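PDB 6K4F: DUF1987 domain-containing protein from Pseudomonas aeruginosa, which is the SiaC regulatory phosphoprotein of the SiaABC threonine phosphorylation pathway, which controls biofilm formation in response to carbon availability. Local coordinates for residues G19-G24 with G55-E60. Residues are numbered along the deposited sequence; the frame is centred on the assembly and turned at random.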
loop_
_atom_site.group_PDB
_atom_site.type_symbol
_atom_site.label_atom_id
_atom_site.label_comp_id
_atom_site.label_asym_id
_atom_site.label_seq_id
_atom_site.Cartn_x
_atom_site.Cartn_y
_atom_site.Cartn_z
ATOM N N GLY A 19 5.396 -2.308 -7.897
ATOM C CA GLY A 19 5.891 -0.962 -7.704
ATOM C C GLY A 19 6.400 -0.399 -9.013
ATOM O O GLY A 19 7.453 -0.823 -9.496
ATOM N N ASP A 20 5.671 0.545 -9.612
ATOM C CA ASP A 20 6.067 1.150 -10.883
ATOM C C ASP A 20 6.854 2.419 -10.578
ATOM O O ASP A 20 6.266 3.459 -10.257
ATOM C CB ASP A 20 4.837 1.448 -11.742
ATOM C CG ASP A 20 5.193 1.796 -13.192
ATOM O OD1 ASP A 20 6.222 2.468 -13.431
ATOM O OD2 ASP A 20 4.441 1.385 -14.101
ATOM N N TRP A 21 8.185 2.344 -10.709
ATOM C CA TRP A 21 9.043 3.430 -10.237
ATOM C C TRP A 21 8.797 4.709 -11.008
ATOM O O TRP A 21 8.803 5.806 -10.435
ATOM C CB TRP A 21 10.512 3.047 -10.376
ATOM C CG TRP A 21 11.449 4.062 -9.814
ATOM C CD1 TRP A 21 11.984 5.150 -10.457
ATOM C CD2 TRP A 21 11.952 4.098 -8.477
ATOM N NE1 TRP A 21 12.809 5.842 -9.597
ATOM C CE2 TRP A 21 12.807 5.214 -8.379
ATOM C CE3 TRP A 21 11.770 3.284 -7.354
ATOM C CZ2 TRP A 21 13.475 5.539 -7.199
ATOM C CZ3 TRP A 21 12.436 3.610 -6.182
ATOM C CH2 TRP A 21 13.280 4.725 -6.117
ATOM N N GLN A 22 8.603 4.571 -12.317
ATOM C CA GLN A 22 8.557 5.721 -13.203
ATOM C C GLN A 22 7.202 6.386 -13.167
ATOM O O GLN A 22 7.084 7.606 -13.325
ATOM C CB GLN A 22 8.845 5.264 -14.604
ATOM C CG GLN A 22 10.168 5.664 -15.092
ATOM C CD GLN A 22 10.203 5.196 -16.456
ATOM O OE1 GLN A 22 9.171 5.346 -17.117
ATOM N NE2 GLN A 22 11.314 4.650 -16.932
ATOM N N ALA A 23 6.160 5.578 -13.067
ATOM C CA ALA A 23 4.813 6.070 -12.869
ATOM C C ALA A 23 4.563 6.516 -11.437
ATOM O O ALA A 23 3.581 7.223 -11.188
ATOM C CB ALA A 23 3.813 4.988 -13.268
ATOM N N GLY A 24 5.437 6.155 -10.499
ATOM C CA GLY A 24 5.191 6.464 -9.108
ATOM C C GLY A 24 3.883 5.860 -8.638
ATOM O O GLY A 24 3.006 6.564 -8.125
ATOM N N GLY A 55 13.769 11.173 -4.764
ATOM C CA GLY A 55 13.166 12.199 -5.589
ATOM C C GLY A 55 11.966 12.824 -4.916
ATOM O O GLY A 55 11.661 12.542 -3.757
ATOM N N GLN A 56 11.284 13.680 -5.678
ATOM C CA GLN A 56 10.171 14.480 -5.182
ATOM C C GLN A 56 8.854 14.171 -5.885
ATOM O O GLN A 56 7.855 14.857 -5.635
ATOM C CB GLN A 56 10.499 15.970 -5.328
ATOM C CG GLN A 56 11.043 16.632 -4.072
ATOM C CD GLN A 56 10.175 16.383 -2.855
ATOM O OE1 GLN A 56 10.672 16.013 -1.791
ATOM N NE2 GLN A 56 8.869 16.588 -3.003
ATOM N N ARG A 57 8.823 13.161 -6.751
ATOM C CA ARG A 57 7.644 12.882 -7.551
ATOM C C ARG A 57 6.515 12.325 -6.682
ATOM O O ARG A 57 6.755 11.803 -5.590
ATOM C CB ARG A 57 7.989 11.901 -8.671
ATOM C CG ARG A 57 8.744 12.543 -9.825
ATOM C CD ARG A 57 9.054 11.544 -10.926
ATOM N NE ARG A 57 9.880 10.437 -10.447
ATOM C CZ ARG A 57 9.489 9.169 -10.440
ATOM N NH1 ARG A 57 8.283 8.851 -10.889
ATOM N NH2 ARG A 57 10.297 8.221 -9.987
ATOM N N PRO A 58 5.270 12.443 -7.136
ATOM C CA PRO A 58 4.151 11.916 -6.345
ATOM C C PRO A 58 4.131 10.394 -6.338
ATOM O O PRO A 58 4.572 9.734 -7.284
ATOM C CB PRO A 58 2.915 12.484 -7.051
ATOM C CG PRO A 58 3.434 13.623 -7.887
ATOM C CD PRO A 58 4.796 13.208 -8.303
ATOM N N LEU A 59 3.620 9.838 -5.242
ATOM C CA LEU A 59 3.418 8.400 -5.107
ATOM C C LEU A 59 1.932 8.120 -4.928
ATOM O O LEU A 59 1.263 8.767 -4.108
ATOM C CB LEU A 59 4.217 7.839 -3.925
ATOM C CG LEU A 59 4.133 6.317 -3.709
ATOM C CD1 LEU A 59 4.563 5.546 -4.959
ATOM C CD2 LEU A 59 4.957 5.876 -2.497
ATOM N N GLU A 60 1.409 7.185 -5.712
ATOM C CA GLU A 60 0.006 6.789 -5.660
ATOM C C GLU A 60 -0.084 5.318 -5.294
ATOM O O GLU A 60 0.628 4.495 -5.878
ATOM C CB GLU A 60 -0.682 7.001 -7.009
ATOM C CG GLU A 60 -1.108 8.411 -7.313
ATOM C CD GLU A 60 -2.414 8.439 -8.081
ATOM O OE1 GLU A 60 -2.527 7.705 -9.084
ATOM O OE2 GLU A 60 -3.333 9.179 -7.673
HETATM O O HOH W 1 4.189 10.135 -10.045
#
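The backbone oxygen W21 O is gripped by both end nitrogens of R57. R57 NH2 lies 2.9 Å from W21 O and R57 NH1 lies 3.1 Å from it. The oxygen sits almost exactly in the guanidinium plane, so one acceptor serves a forked, end-on pair of N-H groups. NH1 comes in on a lone pair of the carbonyl, while NH2 is tilted 34° from the carbonyl plane. A bend at chi3 (-60°) turns the end of the R57 chain to meet this oxygen. The two bonds restrict rotation of the guanidinium. Its plane stands 52° from that of the W21 indole, and NH2 approaches the ring obliquely, 3.5 Å from W21 CD1.

The turn itself is held by an Asx motif, in which A23 N donates to D20 OD1 at 3.1 Å from above the carboxylate plane. G24 follows with positive phi. A water lies within hydrogen-bonding distance of both A23 O and P58 O, between the two backbones. E60 N then bonds to G24 O at 3.0 Å, and L59 CA makes a CH...O contact with the same oxygen. L59 CD1 packs 3.7 Å from G24 O.

E60 forms salt bridges with R25 and R96. The turn is the connection of a beta-hairpin between strand 16-20 and its antiparallel neighbour 25-29. The bond from E60 N to G24 O lies close to where strand 59-68 joins the sheet, parallel to 25-29. Helix 37-53 packs against this corner, with F51 touching W21, R57 and L59, and W47 edge-to-face with W21.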